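Local coordinates for phosphodiesterase (Trypanosoma brucei brucei, PDB 5H2R), which is an all-helical, metal-binding protein of the phosphodiesterase family, within the HD clan, whose pocket here holds the ligand LLN, at residues 156-161 and 201-206; 245-250 and 318-323; 265-270 and 280-285. One frame throughout, in Å; residues are numbered along the deposited sequence.

Contact 1: residues 156-161 and 201-206. With LLN ((4~{a}~{S},8~{a}~{R})-2-cycloheptyl-4-[4-(2-hydroxyethyloxy)-3-[2-(2-oxidanylideneimidazolidin-1-yl)ethoxy]phenyl]-4~{a},5,8,8~{a}-tetrahydrophthalazin-1-one), chain E.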
loop_
_atom_site.group_PDB
_atom_site.type_symbol
_atom_site.label_atom_id
_atom_site.label_comp_id
_atom_site.label_asym_id
_atom_site.label_seq_id
_atom_site.Cartn_x
_atom_site.Cartn_y
_atom_site.Cartn_z
ATOM N N ASN A 156 -5.096 21.358 -1.616
ATOM C CA ASN A 156 -5.184 19.889 -1.579
ATOM C C ASN A 156 -4.641 19.426 -0.214
ATOM O O ASN A 156 -3.427 19.364 -0.044
ATOM C CB ASN A 156 -4.388 19.246 -2.755
ATOM C CG ASN A 156 -4.441 19.947 -4.104
ATOM O OD1 ASN A 156 -3.437 20.013 -4.822
ATOM N ND2 ASN A 156 -5.603 20.465 -4.501
ATOM N N LYS A 157 -5.541 19.129 0.754
ATOM C CA LYS A 157 -5.220 18.756 2.141
ATOM C C LYS A 157 -4.447 17.420 2.341
ATOM O O LYS A 157 -3.831 17.226 3.399
ATOM C CB LYS A 157 -6.490 18.757 3.004
ATOM C CG LYS A 157 -6.279 19.394 4.383
ATOM C CD LYS A 157 -6.412 20.931 4.372
ATOM C CE LYS A 157 -5.384 21.608 5.251
ATOM N NZ LYS A 157 -4.195 22.051 4.472
ATOM N N SER A 158 -4.457 16.521 1.342
ATOM C CA SER A 158 -3.731 15.250 1.448
ATOM C C SER A 158 -2.272 15.517 1.054
ATOM O O SER A 158 -1.847 15.182 -0.044
ATOM C CB SER A 158 -4.368 14.202 0.534
ATOM O OG SER A 158 -5.729 14.005 0.863
ATOM N N VAL A 159 -1.511 16.157 1.964
ATOM C CA VAL A 159 -0.137 16.593 1.736
ATOM C C VAL A 159 0.773 15.542 1.075
ATOM O O VAL A 159 1.382 15.813 0.042
ATOM C CB VAL A 159 0.502 17.124 3.049
ATOM C CG1 VAL A 159 1.884 17.695 2.788
ATOM C CG2 VAL A 159 -0.403 18.151 3.742
ATOM N N LEU A 160 0.873 14.366 1.682
ATOM C CA LEU A 160 1.755 13.325 1.189
ATOM C C LEU A 160 1.216 12.636 -0.043
ATOM O O LEU A 160 1.999 12.275 -0.898
ATOM C CB LEU A 160 2.003 12.284 2.276
ATOM C CG LEU A 160 2.896 12.698 3.441
ATOM C CD1 LEU A 160 2.777 11.696 4.561
ATOM C CD2 LEU A 160 4.351 12.802 3.014
ATOM N N GLU A 161 -0.083 12.357 -0.072
ATOM C CA GLU A 161 -0.737 11.622 -1.172
ATOM C C GLU A 161 -0.607 12.336 -2.519
ATOM O O GLU A 161 -0.336 11.674 -3.514
ATOM C CB GLU A 161 -2.183 11.298 -0.829
ATOM C CG GLU A 161 -2.350 10.290 0.306
ATOM C CD GLU A 161 -2.141 10.837 1.702
ATOM O OE1 GLU A 161 -2.223 12.070 1.901
ATOM O OE2 GLU A 161 -1.911 10.018 2.610
ATOM N N ALA A 201 -7.073 8.144 -2.381
ATOM C CA ALA A 201 -7.945 7.409 -1.470
ATOM C C ALA A 201 -7.213 6.840 -0.236
ATOM O O ALA A 201 -7.883 6.412 0.704
ATOM C CB ALA A 201 -8.655 6.298 -2.205
ATOM N N THR A 202 -5.861 6.833 -0.232
ATOM C CA THR A 202 -5.112 6.263 0.906
ATOM C C THR A 202 -4.960 7.232 2.093
ATOM O O THR A 202 -4.436 6.827 3.144
ATOM C CB THR A 202 -3.778 5.687 0.484
ATOM O OG1 THR A 202 -2.974 6.758 -0.003
ATOM C CG2 THR A 202 -3.927 4.533 -0.533
ATOM N N ASP A 203 -5.382 8.503 1.922
ATOM C CA ASP A 203 -5.324 9.463 3.019
ATOM C C ASP A 203 -6.382 9.023 4.071
ATOM O O ASP A 203 -7.589 9.125 3.811
ATOM C CB ASP A 203 -5.575 10.896 2.531
ATOM C CG ASP A 203 -5.620 11.910 3.660
ATOM O OD1 ASP A 203 -5.330 11.529 4.823
ATOM O OD2 ASP A 203 -5.901 13.081 3.382
ATOM N N MET A 204 -5.916 8.574 5.255
ATOM C CA MET A 204 -6.796 8.076 6.329
ATOM C C MET A 204 -7.712 9.131 6.950
ATOM O O MET A 204 -8.714 8.762 7.584
ATOM C CB MET A 204 -6.021 7.331 7.416
ATOM C CG MET A 204 -5.463 5.995 6.966
ATOM S SD MET A 204 -6.678 4.757 6.436
ATOM C CE MET A 204 -7.375 4.267 7.989
ATOM N N ALA A 205 -7.434 10.428 6.716
ATOM C CA ALA A 205 -8.325 11.505 7.139
ATOM C C ALA A 205 -9.650 11.378 6.336
ATOM O O ALA A 205 -10.688 11.880 6.772
ATOM C CB ALA A 205 -7.678 12.857 6.881
ATOM N N ARG A 206 -9.618 10.617 5.204
ATOM C CA ARG A 206 -10.781 10.383 4.331
ATOM C C ARG A 206 -11.302 8.933 4.422
ATOM O O ARG A 206 -12.136 8.544 3.610
ATOM C CB ARG A 206 -10.453 10.760 2.870
ATOM C CG ARG A 206 -9.996 12.210 2.669
ATOM C CD ARG A 206 -9.720 12.541 1.216
ATOM N NE ARG A 206 -10.947 12.512 0.421
ATOM C CZ ARG A 206 -10.988 12.594 -0.904
ATOM N NH1 ARG A 206 -9.865 12.706 -1.604
ATOM N NH2 ARG A 206 -12.151 12.552 -1.541
HETATM C C1 LLN E . 0.584 -2.376 11.965
HETATM C C2 LLN E . -0.458 -0.177 11.904
HETATM C C3 LLN E . -0.191 -0.000 10.551
HETATM O O1 LLN E . -0.146 -1.314 12.618
HETATM O O2 LLN E . -1.229 0.653 13.976
HETATM O O3 LLN E . 0.195 -0.454 17.640
HETATM C C11 LLN E . 1.359 2.861 17.551
HETATM C C12 LLN E . 0.386 0.745 17.478
HETATM C C13 LLN E . -1.589 3.465 9.952
HETATM C C14 LLN E . -3.687 6.188 10.918
HETATM C C15 LLN E . -5.095 5.488 10.773
HETATM C C16 LLN E . -6.255 5.875 11.690
HETATM C C17 LLN E . -6.160 5.351 13.119
HETATM C C18 LLN E . -5.050 5.906 14.004
HETATM C C19 LLN E . -3.618 5.684 13.529
HETATM C C20 LLN E . -3.179 6.550 12.347
HETATM C C21 LLN E . -2.213 6.012 8.940
HETATM C C22 LLN E . -1.154 5.178 8.237
HETATM C C23 LLN E . -1.055 5.510 6.740
HETATM C C24 LLN E . -2.156 4.867 5.954
HETATM C C25 LLN E . -2.760 3.756 6.334
HETATM C C26 LLN E . -2.635 3.165 7.714
HETATM C C27 LLN E . -1.384 3.661 8.463
HETATM O O4 LLN E . -2.670 7.038 8.465
HETATM N N3 LLN E . -2.633 5.510 10.135
HETATM N N2 LLN E . -2.175 4.335 10.699
HETATM C C5 LLN E . -1.178 2.209 10.633
HETATM C C4 LLN E . -0.546 1.184 9.924
HETATM C C6 LLN E . -1.448 2.033 11.988
HETATM C C7 LLN E . -1.128 0.841 12.621
HETATM C C LLN E . 0.200 -3.710 12.554
HETATM O O LLN E . -1.170 -4.000 12.354
HETATM C C8 LLN E . -1.894 1.649 14.769
HETATM C C9 LLN E . -1.766 1.249 16.225
HETATM N N LLN E . -0.463 1.601 16.817
HETATM N N1 LLN E . 1.445 1.449 17.905
HETATM C C10 LLN E . 0.174 2.901 16.594
HETATM O O HOH W 1 -7.000 12.622 -1.006
HETATM O O HOH W 2 -1.538 7.427 3.096
#

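Contact 2: residues 245-250 and 318-323. With LLN ((4~{a}~{S},8~{a}~{R})-2-cycloheptyl-4-[4-(2-hydroxyethyloxy)-3-[2-(2-oxidanylideneimidazolidin-1-yl)ethoxy]phenyl]-4~{a},5,8,8~{a}-tetrahydrophthalazin-1-one), chain E.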
loop_
_atom_site.group_PDB
_atom_site.type_symbol
_atom_site.label_atom_id
_atom_site.label_comp_id
_atom_site.label_asym_id
_atom_site.label_seq_id
_atom_site.Cartn_x
_atom_site.Cartn_y
_atom_site.Cartn_z
ATOM N N ASN A 245 -2.019 -5.183 7.552
ATOM C CA ASN A 245 -1.084 -5.813 8.510
ATOM C C ASN A 245 -1.824 -6.541 9.644
ATOM O O ASN A 245 -1.281 -7.492 10.200
ATOM C CB ASN A 245 -0.108 -4.815 9.129
ATOM C CG ASN A 245 0.788 -4.018 8.199
ATOM O OD1 ASN A 245 1.229 -2.936 8.576
ATOM N ND2 ASN A 245 1.188 -4.557 7.037
ATOM N N VAL A 246 -3.053 -6.093 9.977
ATOM C CA VAL A 246 -3.878 -6.718 11.029
ATOM C C VAL A 246 -4.407 -8.092 10.598
ATOM O O VAL A 246 -4.697 -8.907 11.472
ATOM C CB VAL A 246 -5.028 -5.799 11.548
ATOM C CG1 VAL A 246 -4.470 -4.538 12.195
ATOM C CG2 VAL A 246 -6.012 -5.451 10.437
ATOM N N THR A 247 -4.560 -8.326 9.252
ATOM C CA THR A 247 -5.096 -9.564 8.655
ATOM C C THR A 247 -4.063 -10.699 8.483
ATOM O O THR A 247 -4.425 -11.767 7.976
ATOM C CB THR A 247 -5.726 -9.279 7.269
ATOM O OG1 THR A 247 -4.691 -9.172 6.279
ATOM C CG2 THR A 247 -6.644 -8.086 7.255
ATOM N N LYS A 248 -2.778 -10.459 8.810
ATOM C CA LYS A 248 -1.726 -11.457 8.602
ATOM C C LYS A 248 -1.516 -12.400 9.795
ATOM O O LYS A 248 -2.058 -12.100 10.866
ATOM C CB LYS A 248 -0.393 -10.743 8.255
ATOM C CG LYS A 248 -0.481 -9.795 7.052
ATOM C CD LYS A 248 -1.181 -10.456 5.850
ATOM C CE LYS A 248 -1.177 -9.543 4.663
ATOM N NZ LYS A 248 0.211 -9.364 4.160
ATOM N N PRO A 249 -0.686 -13.489 9.679
ATOM C CA PRO A 249 -0.391 -14.326 10.866
ATOM C C PRO A 249 0.229 -13.474 11.981
ATOM O O PRO A 249 0.978 -12.537 11.672
ATOM C CB PRO A 249 0.629 -15.343 10.334
ATOM C CG PRO A 249 0.367 -15.410 8.861
ATOM C CD PRO A 249 0.035 -13.996 8.489
ATOM N N PHE A 250 -0.092 -13.779 13.270
ATOM C CA PHE A 250 0.360 -12.994 14.423
ATOM C C PHE A 250 1.823 -12.622 14.395
ATOM O O PHE A 250 2.105 -11.459 14.659
ATOM C CB PHE A 250 0.013 -13.621 15.788
ATOM C CG PHE A 250 0.180 -12.619 16.918
ATOM C CD1 PHE A 250 -0.822 -11.696 17.207
ATOM C CD2 PHE A 250 1.361 -12.563 17.654
ATOM C CE1 PHE A 250 -0.657 -10.760 18.234
ATOM C CE2 PHE A 250 1.531 -11.614 18.666
ATOM C CZ PHE A 250 0.516 -10.728 18.957
ATOM N N GLN A 318 -13.459 -13.076 3.251
ATOM C CA GLN A 318 -13.903 -13.442 4.603
ATOM C C GLN A 318 -12.735 -13.722 5.575
ATOM O O GLN A 318 -12.813 -13.307 6.732
ATOM C CB GLN A 318 -14.919 -14.616 4.547
ATOM C CG GLN A 318 -15.442 -15.134 5.910
ATOM C CD GLN A 318 -16.072 -14.077 6.797
ATOM O OE1 GLN A 318 -16.860 -13.237 6.351
ATOM N NE2 GLN A 318 -15.750 -14.117 8.086
ATOM N N TRP A 319 -11.638 -14.346 5.100
ATOM C CA TRP A 319 -10.461 -14.649 5.915
ATOM C C TRP A 319 -9.861 -13.413 6.611
ATOM O O TRP A 319 -9.272 -13.563 7.687
ATOM C CB TRP A 319 -9.387 -15.389 5.090
ATOM C CG TRP A 319 -8.394 -14.500 4.379
ATOM C CD1 TRP A 319 -7.241 -13.982 4.899
ATOM C CD2 TRP A 319 -8.404 -14.138 2.989
ATOM N NE1 TRP A 319 -6.576 -13.250 3.946
ATOM C CE2 TRP A 319 -7.270 -13.321 2.763
ATOM C CE3 TRP A 319 -9.292 -14.375 1.924
ATOM C CZ2 TRP A 319 -6.985 -12.762 1.509
ATOM C CZ3 TRP A 319 -9.018 -13.807 0.684
ATOM C CH2 TRP A 319 -7.854 -13.044 0.475
ATOM N N THR A 320 -9.959 -12.213 5.961
ATOM C CA THR A 320 -9.414 -10.946 6.493
ATOM C C THR A 320 -10.115 -10.600 7.824
ATOM O O THR A 320 -9.454 -10.202 8.789
ATOM C CB THR A 320 -9.522 -9.788 5.477
ATOM O OG1 THR A 320 -10.886 -9.454 5.263
ATOM C CG2 THR A 320 -8.804 -10.058 4.154
ATOM N N VAL A 321 -11.459 -10.776 7.856
ATOM C CA VAL A 321 -12.326 -10.584 9.031
ATOM C C VAL A 321 -11.875 -11.577 10.134
ATOM O O VAL A 321 -11.648 -11.158 11.274
ATOM C CB VAL A 321 -13.832 -10.773 8.673
ATOM C CG1 VAL A 321 -14.715 -10.844 9.922
ATOM C CG2 VAL A 321 -14.328 -9.685 7.730
ATOM N N ASP A 322 -11.723 -12.875 9.770
ATOM C CA ASP A 322 -11.308 -13.960 10.665
ATOM C C ASP A 322 -9.962 -13.695 11.317
ATOM O O ASP A 322 -9.869 -13.732 12.540
ATOM C CB ASP A 322 -11.240 -15.317 9.914
ATOM C CG ASP A 322 -12.537 -15.924 9.397
ATOM O OD1 ASP A 322 -13.586 -15.253 9.475
ATOM O OD2 ASP A 322 -12.487 -17.050 8.856
ATOM N N ARG A 323 -8.921 -13.424 10.502
ATOM C CA ARG A 323 -7.558 -13.213 10.993
ATOM C C ARG A 323 -7.375 -11.999 11.901
ATOM O O ARG A 323 -6.597 -12.082 12.848
ATOM C CB ARG A 323 -6.566 -13.170 9.848
ATOM C CG ARG A 323 -5.401 -14.091 10.102
ATOM C CD ARG A 323 -5.624 -15.453 9.477
ATOM N NE ARG A 323 -4.413 -15.895 8.799
ATOM C CZ ARG A 323 -4.083 -15.549 7.559
ATOM N NH1 ARG A 323 -4.880 -14.766 6.845
ATOM N NH2 ARG A 323 -2.946 -15.967 7.030
HETATM C C1 LLN E . 0.584 -2.376 11.965
HETATM C C2 LLN E . -0.458 -0.177 11.904
HETATM C C3 LLN E . -0.191 -0.000 10.551
HETATM O O1 LLN E . -0.146 -1.314 12.618
HETATM O O2 LLN E . -1.229 0.653 13.976
HETATM O O3 LLN E . 0.195 -0.454 17.640
HETATM C C11 LLN E . 1.359 2.861 17.551
HETATM C C12 LLN E . 0.386 0.745 17.478
HETATM C C13 LLN E . -1.589 3.465 9.952
HETATM C C14 LLN E . -3.687 6.188 10.918
HETATM C C15 LLN E . -5.095 5.488 10.773
HETATM C C16 LLN E . -6.255 5.875 11.690
HETATM C C17 LLN E . -6.160 5.351 13.119
HETATM C C18 LLN E . -5.050 5.906 14.004
HETATM C C19 LLN E . -3.618 5.684 13.529
HETATM C C20 LLN E . -3.179 6.550 12.347
HETATM C C21 LLN E . -2.213 6.012 8.940
HETATM C C22 LLN E . -1.154 5.178 8.237
HETATM C C23 LLN E . -1.055 5.510 6.740
HETATM C C24 LLN E . -2.156 4.867 5.954
HETATM C C25 LLN E . -2.760 3.756 6.334
HETATM C C26 LLN E . -2.635 3.165 7.714
HETATM C C27 LLN E . -1.384 3.661 8.463
HETATM O O4 LLN E . -2.670 7.038 8.465
HETATM N N3 LLN E . -2.633 5.510 10.135
HETATM N N2 LLN E . -2.175 4.335 10.699
HETATM C C5 LLN E . -1.178 2.209 10.633
HETATM C C4 LLN E . -0.546 1.184 9.924
HETATM C C6 LLN E . -1.448 2.033 11.988
HETATM C C7 LLN E . -1.128 0.841 12.621
HETATM C C LLN E . 0.200 -3.710 12.554
HETATM O O LLN E . -1.170 -4.000 12.354
HETATM C C8 LLN E . -1.894 1.649 14.769
HETATM C C9 LLN E . -1.766 1.249 16.225
HETATM N N LLN E . -0.463 1.601 16.817
HETATM N N1 LLN E . 1.445 1.449 17.905
HETATM C C10 LLN E . 0.174 2.901 16.594
HETATM O O HOH W 3 -4.219 -11.428 4.674
#

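Contact 3: residues 265-270 and 280-285. With LLN ((4~{a}~{S},8~{a}~{R})-2-cycloheptyl-4-[4-(2-hydroxyethyloxy)-3-[2-(2-oxidanylideneimidazolidin-1-yl)ethoxy]phenyl]-4~{a},5,8,8~{a}-tetrahydrophthalazin-1-one), chain E.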
loop_
_atom_site.group_PDB
_atom_site.type_symbol
_atom_site.label_atom_id
_atom_site.label_comp_id
_atom_site.label_asym_id
_atom_site.label_seq_id
_atom_site.Cartn_x
_atom_site.Cartn_y
_atom_site.Cartn_z
ATOM N N TYR A 265 6.955 6.900 16.925
ATOM C CA TYR A 265 7.730 7.406 18.071
ATOM C C TYR A 265 8.789 8.409 17.618
ATOM O O TYR A 265 8.955 9.439 18.269
ATOM C CB TYR A 265 8.326 6.238 18.899
ATOM C CG TYR A 265 7.328 5.539 19.808
ATOM C CD1 TYR A 265 6.052 6.061 20.010
ATOM C CD2 TYR A 265 7.682 4.394 20.518
ATOM C CE1 TYR A 265 5.137 5.435 20.856
ATOM C CE2 TYR A 265 6.784 3.775 21.391
ATOM C CZ TYR A 265 5.513 4.303 21.560
ATOM O OH TYR A 265 4.603 3.697 22.395
ATOM N N ARG A 266 9.449 8.157 16.463
ATOM C CA ARG A 266 10.416 9.095 15.875
ATOM C C ARG A 266 9.723 10.404 15.473
ATOM O O ARG A 266 10.333 11.462 15.586
ATOM C CB ARG A 266 11.139 8.490 14.667
ATOM C CG ARG A 266 12.134 7.377 15.045
ATOM C CD ARG A 266 12.963 6.906 13.868
ATOM N NE ARG A 266 13.580 5.610 14.158
ATOM C CZ ARG A 266 14.519 5.027 13.416
ATOM N NH1 ARG A 266 14.992 5.634 12.331
ATOM N NH2 ARG A 266 15.000 3.841 13.756
ATOM N N GLN A 267 8.470 10.330 14.978
ATOM C CA GLN A 267 7.728 11.554 14.630
ATOM C C GLN A 267 7.496 12.385 15.896
ATOM O O GLN A 267 7.789 13.595 15.907
ATOM C CB GLN A 267 6.399 11.266 13.903
ATOM C CG GLN A 267 5.594 12.559 13.653
ATOM C CD GLN A 267 4.312 12.377 12.895
ATOM O OE1 GLN A 267 4.261 11.697 11.879
ATOM N NE2 GLN A 267 3.263 13.056 13.329
ATOM N N GLY A 268 7.006 11.717 16.945
ATOM C CA GLY A 268 6.751 12.326 18.250
ATOM C C GLY A 268 7.958 12.994 18.862
ATOM O O GLY A 268 7.835 14.099 19.399
ATOM N N ASP A 269 9.143 12.347 18.749
ATOM C CA ASP A 269 10.422 12.887 19.222
ATOM C C ASP A 269 10.761 14.171 18.469
ATOM O O ASP A 269 11.165 15.142 19.094
ATOM C CB ASP A 269 11.533 11.845 19.045
ATOM C CG ASP A 269 11.479 10.698 20.044
ATOM O OD1 ASP A 269 10.615 10.738 20.962
ATOM O OD2 ASP A 269 12.284 9.756 19.905
ATOM N N MET A 270 10.578 14.185 17.127
ATOM C CA MET A 270 10.819 15.372 16.296
ATOM C C MET A 270 9.858 16.518 16.622
ATOM O O MET A 270 10.255 17.683 16.573
ATOM C CB MET A 270 10.721 15.025 14.818
ATOM C CG MET A 270 11.984 14.398 14.273
ATOM S SD MET A 270 11.807 14.034 12.517
ATOM C CE MET A 270 11.599 15.679 11.846
ATOM N N PRO A 280 -0.757 11.037 22.078
ATOM C CA PRO A 280 -0.192 9.901 22.846
ATOM C C PRO A 280 0.400 8.752 22.027
ATOM O O PRO A 280 1.397 8.162 22.441
ATOM C CB PRO A 280 -1.360 9.422 23.726
ATOM C CG PRO A 280 -2.563 10.149 23.242
ATOM C CD PRO A 280 -2.094 11.408 22.585
ATOM N N MET A 281 -0.196 8.453 20.865
ATOM C CA MET A 281 0.228 7.399 19.938
ATOM C C MET A 281 1.677 7.577 19.415
ATOM O O MET A 281 2.307 6.606 19.001
ATOM C CB MET A 281 -0.733 7.386 18.748
ATOM C CG MET A 281 -0.782 6.071 18.054
ATOM S SD MET A 281 -1.764 6.195 16.565
ATOM C CE MET A 281 -3.435 5.920 17.269
ATOM N N PHE A 282 2.176 8.820 19.414
ATOM C CA PHE A 282 3.497 9.203 18.917
ATOM C C PHE A 282 4.511 9.504 20.056
ATOM O O PHE A 282 5.610 9.994 19.782
ATOM C CB PHE A 282 3.331 10.423 17.981
ATOM C CG PHE A 282 2.410 10.189 16.800
ATOM C CD1 PHE A 282 1.038 10.387 16.915
ATOM C CD2 PHE A 282 2.915 9.754 15.579
ATOM C CE1 PHE A 282 0.185 10.156 15.832
ATOM C CE2 PHE A 282 2.063 9.523 14.496
ATOM C CZ PHE A 282 0.703 9.727 14.629
ATOM N N ASP A 283 4.158 9.176 21.315
ATOM C CA ASP A 283 4.986 9.442 22.503
ATOM C C ASP A 283 5.912 8.270 22.913
ATOM O O ASP A 283 5.450 7.255 23.411
ATOM C CB ASP A 283 4.087 9.881 23.649
ATOM C CG ASP A 283 4.709 10.895 24.589
ATOM O OD1 ASP A 283 5.787 10.597 25.154
ATOM O OD2 ASP A 283 4.077 11.942 24.826
ATOM N N ARG A 284 7.218 8.425 22.681
ATOM C CA ARG A 284 8.278 7.433 22.915
ATOM C C ARG A 284 8.613 7.242 24.391
ATOM O O ARG A 284 8.581 6.103 24.863
ATOM C CB ARG A 284 9.536 7.821 22.113
ATOM C CG ARG A 284 10.805 7.048 22.448
ATOM C CD ARG A 284 11.112 5.999 21.415
ATOM N NE ARG A 284 11.534 6.596 20.150
ATOM C CZ ARG A 284 12.446 6.067 19.343
ATOM N NH1 ARG A 284 13.059 4.938 19.672
ATOM N NH2 ARG A 284 12.765 6.673 18.207
ATOM N N SER A 285 8.998 8.348 25.090
ATOM C CA SER A 285 9.382 8.403 26.510
ATOM C C SER A 285 8.268 7.856 27.418
ATOM O O SER A 285 8.521 6.914 28.182
ATOM C CB SER A 285 9.773 9.824 26.903
ATOM O OG SER A 285 8.698 10.723 26.698
HETATM C C1 LLN E . 0.584 -2.376 11.965
HETATM C C2 LLN E . -0.458 -0.177 11.904
HETATM C C3 LLN E . -0.191 -0.000 10.551
HETATM O O1 LLN E . -0.146 -1.314 12.618
HETATM O O2 LLN E . -1.229 0.653 13.976
HETATM O O3 LLN E . 0.195 -0.454 17.640
HETATM C C11 LLN E . 1.359 2.861 17.551
HETATM C C12 LLN E . 0.386 0.745 17.478
HETATM C C13 LLN E . -1.589 3.465 9.952
HETATM C C14 LLN E . -3.687 6.188 10.918
HETATM C C15 LLN E . -5.095 5.488 10.773
HETATM C C16 LLN E . -6.255 5.875 11.690
HETATM C C17 LLN E . -6.160 5.351 13.119
HETATM C C18 LLN E . -5.050 5.906 14.004
HETATM C C19 LLN E . -3.618 5.684 13.529
HETATM C C20 LLN E . -3.179 6.550 12.347
HETATM C C21 LLN E . -2.213 6.012 8.940
HETATM C C22 LLN E . -1.154 5.178 8.237
HETATM C C23 LLN E . -1.055 5.510 6.740
HETATM C C24 LLN E . -2.156 4.867 5.954
HETATM C C25 LLN E . -2.760 3.756 6.334
HETATM C C26 LLN E . -2.635 3.165 7.714
HETATM C C27 LLN E . -1.384 3.661 8.463
HETATM O O4 LLN E . -2.670 7.038 8.465
HETATM N N3 LLN E . -2.633 5.510 10.135
HETATM N N2 LLN E . -2.175 4.335 10.699
HETATM C C5 LLN E . -1.178 2.209 10.633
HETATM C C4 LLN E . -0.546 1.184 9.924
HETATM C C6 LLN E . -1.448 2.033 11.988
HETATM C C7 LLN E . -1.128 0.841 12.621
HETATM C C LLN E . 0.200 -3.710 12.554
HETATM O O LLN E . -1.170 -4.000 12.354
HETATM C C8 LLN E . -1.894 1.649 14.769
HETATM C C9 LLN E . -1.766 1.249 16.225
HETATM N N LLN E . -0.463 1.601 16.817
HETATM N N1 LLN E . 1.445 1.449 17.905
HETATM C C10 LLN E . 0.174 2.901 16.594
HETATM O O HOH W 4 3.437 5.523 24.062
HETATM O O HOH W 5 7.886 10.617 21.191
HETATM O O HOH W 6 10.438 11.117 23.659
#

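Contact 1: residues 156-161 and 201-206
An Asx turn on the wall of the metal-bearing pocket forms half of this contact: Asp-203, in the loop between helices 185-200 and 207-217, meets Ser-158 and Glu-161 at the start of helix 159-172. Ser-158 OG donates to Asp-203 OD2 at 2.7 Å, arriving on the anti side and 17° out of the carboxylate plane. The other oxygen closes the turn, since Asp-203 OD1 accepts from Ala-205 N, which lies well above that plane. With CG anti to the backbone N (chi1 176°), the carboxylate of Asp-203 extends toward Ser-158. Beside it the carboxylate of Glu-161 is stacked almost parallel, 7° between planes, with Glu-161 CD 3.5 Å from Asp-203 CB. Glu-161 OE1 has its own donor in Asn-137 ND2, and the side chain is about 4 Å from the bound magnesium ion. Thr-202 OG1, bonded to Val-199 O, touches Glu-161 CG. On the pocket side Met-204 turns away from helix 159-172, and its CG rests 3.3 Å from LLN O4. A water bridges Ser-158 and Arg-206: it donates to Ser-158 OG at 2.6 Å and accepts from Arg-206 NH1 at 2.9 Å, lying in the plane of the guanidinium, whose NE is held by Glu-209.

Contact 2: residues 245-250 and 318-323
This is a loop-on-helix contact: the loop residues Val-246 to Pro-249, between helices 227-242 and 250-274, lie against helix 318-334 at residues 319-323. Its centre is the carbonyl of Thr-247, against which Arg-323 folds. Thr-247 O is 3.2 Å from Arg-323 CB and equally close to Arg-323 NH1, but the angle at NH1 is too poor for a hydrogen bond, so the side chain packs against the oxygen through CB and CG, with any charge attraction to NH1 probably adding to it. Chi1 of -130° is an unfavourable, nearly eclipsed torsion; with further bends at chi2 and chi3 it curls the chain back over the loop. The guanidinium then lies with Pro-249 N over one face, and Arg-323 NH2 is 3.8 Å from Pro-249 CG, while the charge itself is met by Asp-30. One turn back, Thr-247 and Thr-320 run side by side and point the same way, Thr-247 CG2 touching Thr-320 CB at 3.8 Å. Thr-247 OG1, which also bonds to Ser-244 O, accepts from a water at 2.8 Å; the same water accepts from Trp-319 NE1 at 3.1 Å, in the plane of the indole. Farther along the helix, Asn-327 ND2 bonds to both Val-246 O and Lys-248 O and so clasps the loop a second time. Val-246 also faces the ligand, its CG1 3.3 Å from LLN O. In this all-helical phosphodiesterase fold, the contact joins a C-terminal helix to a loop that lines the pocket.

Contact 3: residues 265-270 and 280-285
Asp-269 OD1 has two waters 2.7 Å away that link helix 250-274 to the loop at 282-285. One of them also lies 2.7 Å from Phe-282 O and accepts from Arg-284 N; with more acceptors around it than protons, it probably shares them. The second water donates to OD1 and is only weakly bonded to Ser-285 N. Asp-269 OD2 takes the side chain of Arg-284 in a salt bridge at 3.3 Å to NE, a weak hydrogen bond with the carboxylate and guanidinium 8° from parallel. The planes of Arg-284 and Arg-266 are likewise nearly parallel, and Glu-262 OE1 binds both arginines. Tyr-265 lays its ring against the loop: Arg-284 CA sits over its ring face in a CH-pi contact, 3.8 Å from the centroid, and a water joins Tyr-265 OH to Asp-283 O. Gly-268 lets the loop come close, its CA 3.0 Å from Phe-282 O in a nearly straight CA-H...O contact. Next to it the amide of Gln-267, bonded to Asn-136 and Glu-271, lies over one face of Phe-282, tilted 20° from the ring plane. Met-281, near the start of the loop segment, points its CB away from the helix and sets its SD 3.6 Å from LLN C19. A loop folded back on the helix before it, with a pocket-lining methionine, is consistent with the M-loop of the phosphodiesterase fold.

In the fold
LLN touches all three contacts, each through its own residues: Met-204 in contact 1, Asn-245 and Val-246 in contact 2, Met-281 in contact 3. Contacts 1 and 3 approach most closely, without touching, nearest atoms about 7 Å and centres 21 Å apart; contact 2 is centred 25 Å from contact 1 and 27 Å from contact 3. Along the chain contact 1 closes before the others open, whereas contact 3 is nested inside contact 2's loop. Contact 1 is nearest the metals, the side chains of Glu-161 and Thr-202 lying about 4 Å from magnesium and 6 Å from zinc; Gln-267 and Lys-248 stand about 11 Å or more away. Within the pocket, Gln-294 hydrogen-bonds LLN.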